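Local coordinates for galactan 1,3-beta-galactosidase (Phanerochaete chrysosporium, PDB 7BYS), which probably cleaves galactose from the beta-1,3-galactan backbone of arabinogalactan, as an exo-acting family 43 glycosidase carrying a calcium-binding carbohydrate-binding module, at residues S306-N311 with G325-K330; S317-S322 with V332-H337; V341-V346 with I408-G413; A356-N361 with L421-V426; R367-S372 with V381-S386. One frame throughout, in Å; residues are numbered along the deposited sequence.

Interaction 1. Residues S306-N311 with G325-K330; sequences SYEAEN and GFSGGK. With CA (calcium ion), chain F.
Glu310 and Lys330 meet around a calcium ion, and Glu310 can be followed from CB to the metal. Its CB packs against Lys330 CB, and CG comes closer still, with Glu310 CG 3.7 Å from Lys330 CB, and the two side chains cross at about a right angle. The first torsion puts CG between the backbone N and the carbonyl carbon (chi1 61°), and a sharp bend at chi2 then turns the carboxylate onto the metal. Both oxygens bind: Glu310 OE1 lies 2.5 Å from the calcium and Glu310 OE2 2.6 Å, a bidentate grip.

Glu308 works differently, giving one oxygen to the ion (OE1 to calcium 2.3 Å). Its other oxygen accepts a very short hydrogen bond of 2.5 Å from Ser327 OG to Glu308 OE2; together with the metal bond, this probably limits rotation of the carboxylate. From 325-330 the ligands are main-chain carbonyls, with Ser327 O 2.4 Å and Lys330 O also 2.4 Å from the calcium. The loop curls between them through Gly328 and Gly329, both at positive phi, and Gly329 N is bonded back to Phe326 O. Glu310 OE1 and Lys330 O sit 3.1 Å apart; the shared cation probably offsets their mutual repulsion.

Asp422 supplies the last two of the seven ligand atoms, so the site ties together three separate parts of the carbohydrate-binding module. Tyr307 and Ala309 pair with strand 420-426 through the backbone, Glu310 also rests on Ile320 of strand 319-322, and the loop from Gly325 leads into strand 330-333.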
# COMPACT_ATOMS: atom_id res chain seq x y z
N SER A 306 -21.91 5.56 -11.45
CA SER A 306 -21.50 6.80 -10.81
C SER A 306 -22.70 7.70 -10.56
O SER A 306 -23.58 7.83 -11.41
CB SER A 306 -20.52 7.56 -11.70
OG SER A 306 -19.23 6.96 -11.70
N TYR A 307 -22.71 8.36 -9.40
CA TYR A 307 -23.73 9.34 -9.03
C TYR A 307 -23.01 10.58 -8.52
O TYR A 307 -22.25 10.49 -7.55
CB TYR A 307 -24.64 8.80 -7.93
CG TYR A 307 -25.38 7.53 -8.29
CD1 TYR A 307 -24.79 6.28 -8.13
CD2 TYR A 307 -26.68 7.58 -8.78
CE1 TYR A 307 -25.46 5.12 -8.46
CE2 TYR A 307 -27.37 6.41 -9.11
CZ TYR A 307 -26.75 5.19 -8.95
OH TYR A 307 -27.43 4.03 -9.28
N GLU A 308 -23.27 11.73 -9.13
CA GLU A 308 -22.65 12.97 -8.70
C GLU A 308 -23.34 13.49 -7.44
O GLU A 308 -24.57 13.53 -7.37
CB GLU A 308 -22.75 14.03 -9.80
CG GLU A 308 -22.01 13.67 -11.08
CD GLU A 308 -20.50 13.62 -10.92
OE1 GLU A 308 -19.95 14.24 -9.99
OE2 GLU A 308 -19.85 12.95 -11.74
N ALA A 309 -22.55 13.89 -6.45
CA ALA A 309 -23.13 14.43 -5.22
C ALA A 309 -23.98 15.66 -5.49
O ALA A 309 -25.02 15.86 -4.86
CB ALA A 309 -22.02 14.75 -4.22
N GLU A 310 -23.56 16.49 -6.45
CA GLU A 310 -24.25 17.74 -6.72
C GLU A 310 -25.62 17.51 -7.36
O GLU A 310 -26.43 18.45 -7.39
CB GLU A 310 -23.37 18.67 -7.57
CG GLU A 310 -22.97 18.12 -8.93
CD GLU A 310 -21.68 17.32 -8.90
OE1 GLU A 310 -21.28 16.81 -7.82
OE2 GLU A 310 -21.04 17.24 -9.97
N ASN A 311 -25.89 16.31 -7.86
CA ASN A 311 -27.21 15.97 -8.36
C ASN A 311 -28.10 15.39 -7.27
O ASN A 311 -29.28 15.10 -7.53
CB ASN A 311 -27.10 14.99 -9.53
CG ASN A 311 -26.49 15.62 -10.76
OD1 ASN A 311 -26.57 16.84 -10.94
ND2 ASN A 311 -25.87 14.80 -11.60
N GLY A 325 -10.84 20.01 -9.96
CA GLY A 325 -10.50 18.66 -9.55
C GLY A 325 -11.68 17.74 -9.34
O GLY A 325 -11.47 16.56 -9.02
N PHE A 326 -12.90 18.23 -9.54
CA PHE A 326 -14.13 17.49 -9.29
C PHE A 326 -14.74 16.95 -10.58
O PHE A 326 -14.77 17.65 -11.60
CB PHE A 326 -15.21 18.39 -8.67
CG PHE A 326 -14.81 19.06 -7.40
CD1 PHE A 326 -14.08 18.38 -6.44
CD2 PHE A 326 -15.20 20.36 -7.15
CE1 PHE A 326 -13.73 19.01 -5.25
CE2 PHE A 326 -14.85 20.99 -5.97
CZ PHE A 326 -14.11 20.32 -5.03
N SER A 327 -15.29 15.75 -10.50
CA SER A 327 -16.10 15.24 -11.59
C SER A 327 -17.32 16.14 -11.76
O SER A 327 -17.95 16.56 -10.77
CB SER A 327 -16.54 13.81 -11.26
OG SER A 327 -17.44 13.33 -12.24
N GLY A 328 -17.65 16.47 -13.01
CA GLY A 328 -18.70 17.42 -13.28
C GLY A 328 -18.36 18.84 -12.90
O GLY A 328 -19.21 19.73 -13.03
N GLY A 329 -17.13 19.10 -12.44
CA GLY A 329 -16.73 20.42 -12.03
C GLY A 329 -17.33 20.88 -10.73
O GLY A 329 -17.16 22.05 -10.37
N LYS A 330 -18.03 20.01 -10.00
CA LYS A 330 -18.79 20.42 -8.83
C LYS A 330 -18.72 19.35 -7.75
O LYS A 330 -18.54 18.17 -8.03
CB LYS A 330 -20.26 20.69 -9.18
CG LYS A 330 -20.45 21.84 -10.16
CD LYS A 330 -21.90 22.14 -10.43
CE LYS A 330 -22.01 23.26 -11.45
NZ LYS A 330 -20.89 24.24 -11.32
CA CA F . -19.13 16.02 -8.77

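Interaction 2. Residues S317-S322 with V332-H337; sequences SSTILS and VGYLGH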
# COMPACT_ATOMS: atom_id res chain seq x y z
N SER A 317 -27.59 23.13 5.60
CA SER A 317 -26.64 24.16 5.21
C SER A 317 -25.62 23.71 4.17
O SER A 317 -24.64 24.43 3.94
CB SER A 317 -25.93 24.70 6.45
OG SER A 317 -25.68 23.67 7.39
N SER A 318 -25.81 22.56 3.54
CA SER A 318 -24.85 22.13 2.53
C SER A 318 -25.01 22.94 1.24
O SER A 318 -26.08 23.50 0.96
CB SER A 318 -24.97 20.63 2.25
OG SER A 318 -26.28 20.30 1.82
N THR A 319 -23.93 23.02 0.46
CA THR A 319 -23.87 23.90 -0.71
C THR A 319 -23.11 23.22 -1.84
O THR A 319 -22.50 22.17 -1.66
CB THR A 319 -23.17 25.23 -0.39
OG1 THR A 319 -21.81 24.97 -0.03
CG2 THR A 319 -23.86 25.96 0.77
N ILE A 320 -23.17 23.84 -3.03
CA ILE A 320 -22.47 23.35 -4.22
C ILE A 320 -21.19 24.16 -4.41
O ILE A 320 -21.22 25.39 -4.53
CB ILE A 320 -23.35 23.46 -5.47
CG1 ILE A 320 -24.64 22.64 -5.29
CG2 ILE A 320 -22.56 23.00 -6.69
CD1 ILE A 320 -24.39 21.18 -5.05
N LEU A 321 -20.06 23.45 -4.50
CA LEU A 321 -18.76 24.04 -4.74
C LEU A 321 -18.31 23.72 -6.16
O LEU A 321 -18.66 22.67 -6.71
CB LEU A 321 -17.72 23.46 -3.78
CG LEU A 321 -18.08 23.60 -2.31
CD1 LEU A 321 -16.95 23.14 -1.41
CD2 LEU A 321 -18.48 25.05 -1.99
N SER A 322 -17.53 24.62 -6.74
CA SER A 322 -16.97 24.43 -8.07
C SER A 322 -15.47 24.24 -7.98
O SER A 322 -14.80 24.89 -7.17
CB SER A 322 -17.26 25.65 -8.94
OG SER A 322 -18.64 25.71 -9.27
N VAL A 332 -20.25 18.77 -3.31
CA VAL A 332 -21.10 19.26 -2.23
C VAL A 332 -20.21 19.56 -1.03
O VAL A 332 -19.48 18.69 -0.54
CB VAL A 332 -22.21 18.26 -1.88
CG1 VAL A 332 -22.98 18.75 -0.65
CG2 VAL A 332 -23.14 18.09 -3.06
N GLY A 333 -20.24 20.82 -0.59
CA GLY A 333 -19.51 21.25 0.58
C GLY A 333 -20.45 21.57 1.74
O GLY A 333 -21.66 21.42 1.67
N TYR A 334 -19.83 21.99 2.84
CA TYR A 334 -20.57 22.28 4.07
C TYR A 334 -21.44 21.09 4.49
O TYR A 334 -22.59 21.23 4.91
CB TYR A 334 -21.32 23.62 3.99
CG TYR A 334 -20.37 24.79 3.76
CD1 TYR A 334 -19.80 25.02 2.51
CD2 TYR A 334 -20.02 25.65 4.80
CE1 TYR A 334 -18.93 26.07 2.29
CE2 TYR A 334 -19.15 26.70 4.59
CZ TYR A 334 -18.61 26.91 3.34
OH TYR A 334 -17.74 27.96 3.13
N LEU A 335 -20.88 19.89 4.33
CA LEU A 335 -21.51 18.66 4.78
C LEU A 335 -21.12 18.40 6.22
O LEU A 335 -19.99 18.68 6.64
CB LEU A 335 -21.06 17.47 3.94
CG LEU A 335 -21.72 17.37 2.57
CD1 LEU A 335 -21.04 16.24 1.78
CD2 LEU A 335 -23.23 17.16 2.69
N GLY A 336 -22.05 17.83 6.97
CA GLY A 336 -21.92 17.78 8.41
C GLY A 336 -22.25 19.13 8.99
O GLY A 336 -22.52 20.10 8.28
N HIS A 337 -22.23 19.19 10.32
CA HIS A 337 -22.53 20.43 11.03
C HIS A 337 -23.82 21.05 10.50
O HIS A 337 -23.89 22.24 10.16
CB HIS A 337 -21.35 21.40 10.92
CG HIS A 337 -21.41 22.54 11.89
ND1 HIS A 337 -22.17 23.67 11.65
CD2 HIS A 337 -20.81 22.74 13.08
CE1 HIS A 337 -22.03 24.51 12.67
NE2 HIS A 337 -21.21 23.97 13.55
O HOH W 1 -23.22 22.64 7.12
O HOH W 2 -26.14 24.55 9.91
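Thr319 and Gly333 form the hydrogen-bonded pair of this beta hairpin. Gly333 N reaches Thr319 O at 2.8 Å, and Thr319 N reaches Gly333 O at 3.0 Å. CA-H...O contacts run beside them, including Val332 CA to Thr319 O and Ser318 CA to both Gly333 O and Tyr334 O.

The apolar contacts fall on two faces. On one, Ile320 CD1 lies 3.9 Å from Val332 CG2, and Ser318 CB adds to the packing against Val332 and Leu335. On the other, Leu321 CD1 sits 3.8 Å from Gly333 CA, while Leu321 CD2 comes to the edge of the Tyr334 ring, near its plane. With an alanine in place of Leu321, the surface over Gly333 CA would probably lose its cover and the tyrosine edge its apolar neighbour. Thr319 OG1, held between the backbone N and the carbonyl carbon (chi1 63°), makes a close oblique approach to the same ring, 3.2 Å from Tyr334 CD1.

The polar contacts centre on Ser317, whose OG holds two waters: one also lies within hydrogen-bonding distance of Tyr334 O and Gly336 O, the other donates to His337 O. Ser318 OG turns elsewhere, to Thr340 O.

Tyr334, modelled in two conformers, binds beta-D-galactose in a complex of this protein. A greasy, backbone-locked strand pair thus gives way to a hydrated end, and the sugar-binding tyrosine stands where the two meet, its ring only lightly touched at the edge.

Interaction 3. Residues V341-V346 with I408-G413; sequences VTINNV and ITFGSG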
# COMPACT_ATOMS: atom_id res chain seq x y z
N VAL A 341 -26.43 15.65 2.22
CA VAL A 341 -26.83 15.39 0.84
C VAL A 341 -27.31 13.96 0.77
O VAL A 341 -26.74 13.06 1.39
CB VAL A 341 -25.72 15.72 -0.20
CG1 VAL A 341 -24.52 14.78 -0.07
CG2 VAL A 341 -26.29 15.69 -1.62
N THR A 342 -28.41 13.75 0.06
CA THR A 342 -29.00 12.43 -0.09
C THR A 342 -28.99 12.11 -1.57
O THR A 342 -29.56 12.85 -2.38
CB THR A 342 -30.43 12.42 0.45
OG1 THR A 342 -30.41 12.73 1.85
CG2 THR A 342 -31.07 11.05 0.27
N ILE A 343 -28.31 11.03 -1.93
CA ILE A 343 -28.32 10.54 -3.30
C ILE A 343 -29.45 9.54 -3.42
O ILE A 343 -29.48 8.53 -2.72
CB ILE A 343 -26.96 9.93 -3.68
CG1 ILE A 343 -25.89 11.03 -3.60
CG2 ILE A 343 -27.02 9.33 -5.08
CD1 ILE A 343 -24.51 10.59 -4.00
N ASN A 344 -30.41 9.86 -4.28
CA ASN A 344 -31.60 9.05 -4.45
C ASN A 344 -31.50 8.24 -5.74
O ASN A 344 -30.63 8.47 -6.59
CB ASN A 344 -32.85 9.94 -4.49
CG ASN A 344 -33.21 10.47 -3.11
OD1 ASN A 344 -33.53 9.71 -2.21
ND2 ASN A 344 -33.16 11.80 -2.96
N ASN A 345 -32.41 7.27 -5.86
CA ASN A 345 -32.50 6.41 -7.04
C ASN A 345 -31.18 5.70 -7.32
O ASN A 345 -30.74 5.58 -8.47
CB ASN A 345 -33.01 7.18 -8.26
CG ASN A 345 -34.42 7.68 -8.06
OD1 ASN A 345 -35.31 6.92 -7.67
ND2 ASN A 345 -34.62 8.97 -8.26
N VAL A 346 -30.53 5.24 -6.26
CA VAL A 346 -29.38 4.36 -6.38
C VAL A 346 -29.91 2.96 -6.67
O VAL A 346 -30.44 2.30 -5.78
CB VAL A 346 -28.51 4.39 -5.12
CG1 VAL A 346 -27.31 3.47 -5.27
CG2 VAL A 346 -28.06 5.82 -4.84
N ILE A 408 -29.01 7.11 -0.21
CA ILE A 408 -27.84 7.14 0.67
C ILE A 408 -27.65 8.58 1.14
O ILE A 408 -27.51 9.48 0.31
CB ILE A 408 -26.57 6.63 -0.02
CG1 ILE A 408 -26.80 5.26 -0.67
CG2 ILE A 408 -25.43 6.56 0.98
CD1 ILE A 408 -25.65 4.81 -1.57
N THR A 409 -27.66 8.79 2.45
CA THR A 409 -27.58 10.13 3.03
C THR A 409 -26.22 10.31 3.69
O THR A 409 -25.78 9.46 4.47
CB THR A 409 -28.70 10.35 4.05
OG1 THR A 409 -29.96 10.34 3.37
CG2 THR A 409 -28.54 11.69 4.72
N PHE A 410 -25.57 11.44 3.39
CA PHE A 410 -24.24 11.77 3.89
C PHE A 410 -24.30 13.00 4.78
O PHE A 410 -24.93 14.00 4.42
CB PHE A 410 -23.29 12.04 2.72
CG PHE A 410 -23.11 10.87 1.81
CD1 PHE A 410 -22.11 9.94 2.05
CD2 PHE A 410 -23.93 10.70 0.70
CE1 PHE A 410 -21.94 8.85 1.22
CE2 PHE A 410 -23.77 9.62 -0.13
CZ PHE A 410 -22.77 8.69 0.12
N GLY A 411 -23.65 12.92 5.94
CA GLY A 411 -23.42 14.06 6.79
C GLY A 411 -24.45 14.29 7.87
O GLY A 411 -24.31 15.27 8.62
N SER A 412 -25.47 13.44 7.98
CA SER A 412 -26.44 13.61 9.06
C SER A 412 -25.80 13.29 10.40
O SER A 412 -24.92 12.43 10.51
CB SER A 412 -27.66 12.72 8.82
OG SER A 412 -27.34 11.34 8.94
N GLY A 413 -26.23 14.02 11.43
CA GLY A 413 -25.88 13.69 12.80
C GLY A 413 -24.40 13.72 13.12
O GLY A 413 -23.94 12.91 13.92
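Val341 and Phe410 lie opposite each other in an antiparallel pair of strands, part of the beta sandwich of the carbohydrate-binding module, with their side chains turned into the space between the two sheets. Phe410 CG stands anti to its own carbonyl carbon (chi1 -61°), which brings the ring edge near Val341 O, with Phe410 CD2 3.7 Å from that oxygen. Ile343 CD1 comes in at a slant to Phe410 CE2 at 4.1 Å. Val341 CG1 leans on Phe410 CB at the same 4.1 Å.

Further along the same face, Val346 and Ile408 meet nearly at a right angle, Val346 CG2 being 4.2 Å from Ile408 CD1. Ile343, Phe410 and Val346 go on to touch side chains of strand 420-426 in the facing sheet, so they form part of the apolar core.

Beneath these side chains four backbone bonds set the register, two for each hydrogen-bonded pair. Phe410 N to Val341 O, at 2.8 Å, is nearly linear at 168°, and Ile343 N to Ile408 O is equally short.

Between those pairs, Thr342 and Thr409 form the non-hydrogen-bonded pair and face the other way, at the partly exposed surface of the sheet. Their CA atoms come within 4.1 Å, and each OG1 lies anti to its own carbonyl carbon. The two hydroxyls meet directly in a hydrogen bond, Thr342 OG1 to Thr409 OG1, of 2.9 Å.

Interaction 4. Residues A356-N361 with L421-V426; sequences ALYFAN and LDKIIV. With CA (calcium ion), chain F.
Lys423 leaves its strand with CG between the backbone N and the carbonyl carbon (chi1 61°) and then runs extended, which carries it alongside Tyr358 and over the ring. Lys423 CE sits above the ring centre, 4.0 Å from the Tyr358 centroid, in a CH-pi contact. Lys423 NZ follows at 4.9 Å from the same Tyr358 centroid, a cation-pi contact only 7° off the ring normal. Ile425 CD1 meets the ring obliquely, 3.5 Å from Tyr358 CE1. The phenol hydroxyl is hydrogen-bonded to Asp288 OD2 of a nearby loop.

Tyr358 also marks a classic beta bulge, because Asp422 and Lys423 both face it. Its carbonyl takes Asp422 N at 2.8 Å to Tyr358 O, and a weak second bond from Lys423 N. Asp422 CG lies anti to its backbone N (chi1 -177°). At the bulge, Asp422 offers both its carbonyl O and OD1 to the calcium ion, OD1 at 2.3 Å.

On the opposite face Leu357 CD2 touches Ile424 CG2 at 3.7 Å, side by side. Strand 420-426 is flanked by 305-308 and 352-360, and Leu357, Leu421 and Ile424 pack on Phe410 of strand 405-410 in the facing sheet.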
# COMPACT_ATOMS: atom_id res chain seq x y z
N ALA A 356 -17.61 3.46 -3.56
CA ALA A 356 -16.46 4.34 -3.45
C ALA A 356 -16.94 5.78 -3.28
O ALA A 356 -17.73 6.28 -4.09
CB ALA A 356 -15.57 4.23 -4.68
N LEU A 357 -16.46 6.44 -2.24
CA LEU A 357 -16.79 7.83 -1.97
C LEU A 357 -15.63 8.70 -2.45
O LEU A 357 -14.51 8.59 -1.93
CB LEU A 357 -17.04 8.05 -0.48
CG LEU A 357 -17.93 7.06 0.26
CD1 LEU A 357 -18.08 7.47 1.73
CD2 LEU A 357 -19.28 6.92 -0.41
N TYR A 358 -15.89 9.53 -3.47
CA TYR A 358 -14.89 10.44 -4.01
C TYR A 358 -15.05 11.80 -3.33
O TYR A 358 -16.13 12.41 -3.39
CB TYR A 358 -15.04 10.58 -5.52
CG TYR A 358 -14.52 9.38 -6.28
CD1 TYR A 358 -15.19 8.16 -6.24
CD2 TYR A 358 -13.37 9.49 -7.03
CE1 TYR A 358 -14.68 7.05 -6.92
CE2 TYR A 358 -12.86 8.40 -7.72
CZ TYR A 358 -13.52 7.19 -7.65
OH TYR A 358 -13.00 6.12 -8.35
N PHE A 359 -14.00 12.27 -2.67
CA PHE A 359 -14.10 13.46 -1.84
C PHE A 359 -12.79 14.24 -1.94
O PHE A 359 -11.75 13.71 -2.35
CB PHE A 359 -14.34 13.07 -0.37
CG PHE A 359 -13.18 12.35 0.23
CD1 PHE A 359 -12.16 13.05 0.85
CD2 PHE A 359 -13.06 10.97 0.10
CE1 PHE A 359 -11.06 12.40 1.37
CE2 PHE A 359 -11.97 10.30 0.62
CZ PHE A 359 -10.96 11.02 1.25
N ALA A 360 -12.84 15.51 -1.54
CA ALA A 360 -11.64 16.32 -1.37
C ALA A 360 -11.59 16.77 0.08
O ALA A 360 -12.60 17.18 0.65
CB ALA A 360 -11.67 17.54 -2.29
N ASN A 361 -10.41 16.68 0.69
CA ASN A 361 -10.22 17.11 2.08
C ASN A 361 -8.91 17.89 2.12
O ASN A 361 -7.83 17.29 2.16
CB ASN A 361 -10.19 15.91 3.02
CG ASN A 361 -9.81 16.28 4.44
OD1 ASN A 361 -9.78 17.46 4.81
ND2 ASN A 361 -9.53 15.28 5.25
N LEU A 421 -17.88 16.25 -0.88
CA LEU A 421 -18.22 15.03 -1.61
C LEU A 421 -18.41 15.33 -3.09
O LEU A 421 -19.27 16.13 -3.46
CB LEU A 421 -19.47 14.38 -1.02
CG LEU A 421 -19.78 12.97 -1.53
CD1 LEU A 421 -18.74 11.94 -1.07
CD2 LEU A 421 -21.18 12.54 -1.06
N ASP A 422 -17.61 14.67 -3.94
CA ASP A 422 -17.63 14.87 -5.38
C ASP A 422 -18.65 13.97 -6.05
O ASP A 422 -19.50 14.44 -6.81
CB ASP A 422 -16.23 14.57 -5.93
CG ASP A 422 -16.11 14.81 -7.41
OD1 ASP A 422 -17.05 15.31 -8.04
OD2 ASP A 422 -15.03 14.49 -7.97
N LYS A 423 -18.57 12.66 -5.80
CA LYS A 423 -19.46 11.68 -6.39
C LYS A 423 -19.26 10.38 -5.62
O LYS A 423 -18.37 10.26 -4.78
CB LYS A 423 -19.15 11.45 -7.88
CG LYS A 423 -17.75 10.93 -8.18
CD LYS A 423 -17.65 10.47 -9.63
CE LYS A 423 -16.34 9.75 -9.90
NZ LYS A 423 -16.40 9.05 -11.22
N ILE A 424 -20.12 9.41 -5.92
CA ILE A 424 -19.97 8.04 -5.44
C ILE A 424 -20.03 7.11 -6.64
O ILE A 424 -20.63 7.43 -7.67
CB ILE A 424 -21.01 7.64 -4.35
CG1 ILE A 424 -22.42 7.48 -4.95
CG2 ILE A 424 -21.01 8.64 -3.20
CD1 ILE A 424 -23.45 6.95 -3.96
N ILE A 425 -19.37 5.96 -6.52
CA ILE A 425 -19.49 4.89 -7.50
C ILE A 425 -19.94 3.64 -6.78
O ILE A 425 -19.30 3.21 -5.81
CB ILE A 425 -18.18 4.64 -8.27
CG1 ILE A 425 -17.64 5.93 -8.89
CG2 ILE A 425 -18.42 3.58 -9.35
CD1 ILE A 425 -16.34 5.75 -9.71
N VAL A 426 -21.05 3.08 -7.24
CA VAL A 426 -21.65 1.89 -6.64
C VAL A 426 -21.27 0.69 -7.50
O VAL A 426 -21.62 0.62 -8.68
CB VAL A 426 -23.17 2.03 -6.53
CG1 VAL A 426 -23.78 0.74 -5.99
CG2 VAL A 426 -23.54 3.21 -5.63
CA CA F . -19.13 16.02 -8.77

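Interaction 5. Residues R367-S372 with V381-S386; sequences RNVTVS and VDQPDS. With NAG (2-acetamido-2-deoxy-beta-D-glucopyranose), chain E.
Arg367 and Gln383 open a hairpin whose two strands run antiparallel at 147°, their axes approaching to 4.4 Å. Arg367 with Gln383 and Val369 with Val381 are hydrogen-bonded pairs, each with bonds in both directions; Val381 N to Val369 O, at 2.8 Å, is the straightest at 169°. Asn368 and Asp382 stand between them as the non-hydrogen-bonded pair, and Asn368 CA comes 3.1 Å from Val381 O.

On one face Gln383 stretches across to Val369. CG is anti to the carbonyl carbon (chi1 -64°) and the chain runs on extended, bringing the amide beside Val369, with Gln383 NE2 3.6 Å from Val369 CG1. OE1 passes close to the Asn368 backbone and is bonded to Ala419 N. Were Gln383 an alanine, Ala419 N would probably be left without this acceptor and the flank of Val369 without its cover. Beyond it, Val371 CG2 lies 3.8 Å from Val381 CG2.

The other face is polar. Asn368 ND2 is joined covalently to C1 of an N-acetylglucosamine, at 1.4 Å, and gives its remaining hydrogen to a water 3.0 Å from ND2. That water also contacts Arg367 O and Asp382 OD1. Asn368 OD1 is held by Asn416, and Asp382 OD2 by a salt bridge to Arg261.

The guanidinium of Arg367 leads away from the hairpin, fixed by Asp363 and Ala418 O. Arg367 binds beta-D-galactose in a complex of this protein, so one beta hairpin carries both an N-glycosylation sequon, Asn368-Val369-Thr370, and a galactose-binding arginine.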
# COMPACT_ATOMS: atom_id res chain seq x y z
N ARG A 367 -10.85 13.88 8.10
CA ARG A 367 -12.24 14.12 8.44
C ARG A 367 -12.96 12.78 8.41
O ARG A 367 -12.36 11.72 8.22
CB ARG A 367 -12.86 15.12 7.46
CG ARG A 367 -12.23 16.49 7.53
CD ARG A 367 -13.05 17.48 6.75
NE ARG A 367 -12.42 18.80 6.72
CZ ARG A 367 -13.03 19.91 6.32
NH1 ARG A 367 -14.30 19.88 5.93
NH2 ARG A 367 -12.36 21.06 6.32
N ASN A 368 -14.28 12.81 8.61
CA ASN A 368 -15.09 11.62 8.39
C ASN A 368 -16.47 12.06 7.98
O ASN A 368 -16.83 13.23 8.06
CB ASN A 368 -15.16 10.76 9.65
CG ASN A 368 -15.20 11.59 10.85
OD1 ASN A 368 -16.20 12.25 11.12
ND2 ASN A 368 -14.10 11.61 11.59
N VAL A 369 -17.25 11.09 7.51
CA VAL A 369 -18.60 11.35 7.02
C VAL A 369 -19.51 10.23 7.49
O VAL A 369 -19.13 9.05 7.45
CB VAL A 369 -18.62 11.53 5.48
CG1 VAL A 369 -18.26 10.23 4.75
CG2 VAL A 369 -19.99 12.08 5.02
N THR A 370 -20.69 10.59 7.97
CA THR A 370 -21.70 9.59 8.29
C THR A 370 -22.43 9.17 7.01
O THR A 370 -22.71 9.99 6.13
CB THR A 370 -22.73 10.15 9.27
OG1 THR A 370 -23.38 11.27 8.67
CG2 THR A 370 -22.08 10.56 10.58
N VAL A 371 -22.74 7.88 6.92
CA VAL A 371 -23.40 7.29 5.76
C VAL A 371 -24.58 6.46 6.25
O VAL A 371 -24.40 5.54 7.07
CB VAL A 371 -22.45 6.43 4.91
CG1 VAL A 371 -23.15 5.89 3.68
CG2 VAL A 371 -21.20 7.23 4.50
N SER A 372 -25.78 6.77 5.77
CA SER A 372 -27.00 6.08 6.16
C SER A 372 -27.72 5.63 4.90
O SER A 372 -27.94 6.44 3.98
CB SER A 372 -27.88 7.04 6.96
OG SER A 372 -29.22 6.58 7.01
N VAL A 381 -17.34 6.93 8.05
CA VAL A 381 -16.29 6.59 7.10
C VAL A 381 -15.16 7.60 7.21
O VAL A 381 -15.40 8.81 7.10
CB VAL A 381 -16.84 6.52 5.66
CG1 VAL A 381 -15.73 6.16 4.70
CG2 VAL A 381 -17.97 5.50 5.56
N ASP A 382 -13.94 7.11 7.41
CA ASP A 382 -12.78 7.99 7.53
C ASP A 382 -12.43 8.58 6.17
O ASP A 382 -12.42 7.87 5.15
CB ASP A 382 -11.57 7.17 7.98
CG ASP A 382 -11.68 6.69 9.41
OD1 ASP A 382 -12.22 7.44 10.25
OD2 ASP A 382 -11.20 5.56 9.68
N GLN A 383 -12.09 9.87 6.16
CA GLN A 383 -11.73 10.61 4.96
C GLN A 383 -10.34 11.20 5.15
O GLN A 383 -10.19 12.30 5.72
CB GLN A 383 -12.77 11.68 4.64
CG GLN A 383 -14.12 11.07 4.32
CD GLN A 383 -15.19 12.12 4.12
OE1 GLN A 383 -15.43 12.95 4.99
NE2 GLN A 383 -15.83 12.10 2.95
N PRO A 384 -9.29 10.52 4.68
CA PRO A 384 -7.94 11.06 4.81
C PRO A 384 -7.81 12.43 4.16
O PRO A 384 -8.58 12.80 3.26
CB PRO A 384 -7.07 10.02 4.08
CG PRO A 384 -7.87 8.75 4.11
CD PRO A 384 -9.32 9.18 4.06
N ASP A 385 -6.81 13.19 4.61
CA ASP A 385 -6.41 14.38 3.88
C ASP A 385 -6.12 13.99 2.44
O ASP A 385 -5.47 12.98 2.18
CB ASP A 385 -5.17 15.00 4.52
CG ASP A 385 -4.01 14.01 4.67
OD1 ASP A 385 -4.14 13.05 5.45
OD2 ASP A 385 -2.97 14.21 4.00
N SER A 386 -6.65 14.75 1.49
CA SER A 386 -6.50 14.37 0.09
C SER A 386 -5.35 15.07 -0.62
O SER A 386 -5.03 14.69 -1.75
CB SER A 386 -7.82 14.56 -0.65
OG SER A 386 -8.05 15.95 -0.83
C1 NAG E . -13.98 12.45 12.74
C2 NAG E . -13.15 11.85 13.87
C3 NAG E . -12.88 12.85 14.94
C4 NAG E . -12.24 14.09 14.39
C5 NAG E . -13.08 14.71 13.28
C6 NAG E . -12.33 15.86 12.67
C7 NAG E . -13.35 9.34 14.38
C8 NAG E . -14.12 8.15 14.95
N2 NAG E . -13.92 10.69 14.43
O3 NAG E . -11.99 12.24 15.91
O4 NAG E . -12.10 15.07 15.43
O5 NAG E . -13.36 13.72 12.23
O6 NAG E . -13.14 16.47 11.70
O7 NAG E . -12.28 9.18 13.89
O HOH W 3 -11.63 10.12 10.69

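In the fold
Interactions 3, 4 and 5 are buried and interaction 1 lies at the surface, with interaction 2 in between. The sheets holding 3 and 4 face each other: Phe410 and Ile343 of interaction 3 meet the inward side chains of interaction 4, and interaction 5 extends the sheet of interaction 3 through strand 367-373. Apolar packing dominates these inward faces, whereas the outer faces carry a cation-pi pair in 4 and a glycan in 5. Interactions 1 and 4 share the calcium ion, reached by carboxylates and carbonyls from both, and strands 305-308 and 420-426 are neighbours. Interactions 2 and 5 do not touch, yet Tyr334 and Arg367, side chains about 8 Å apart, belong to the same galactose-binding region.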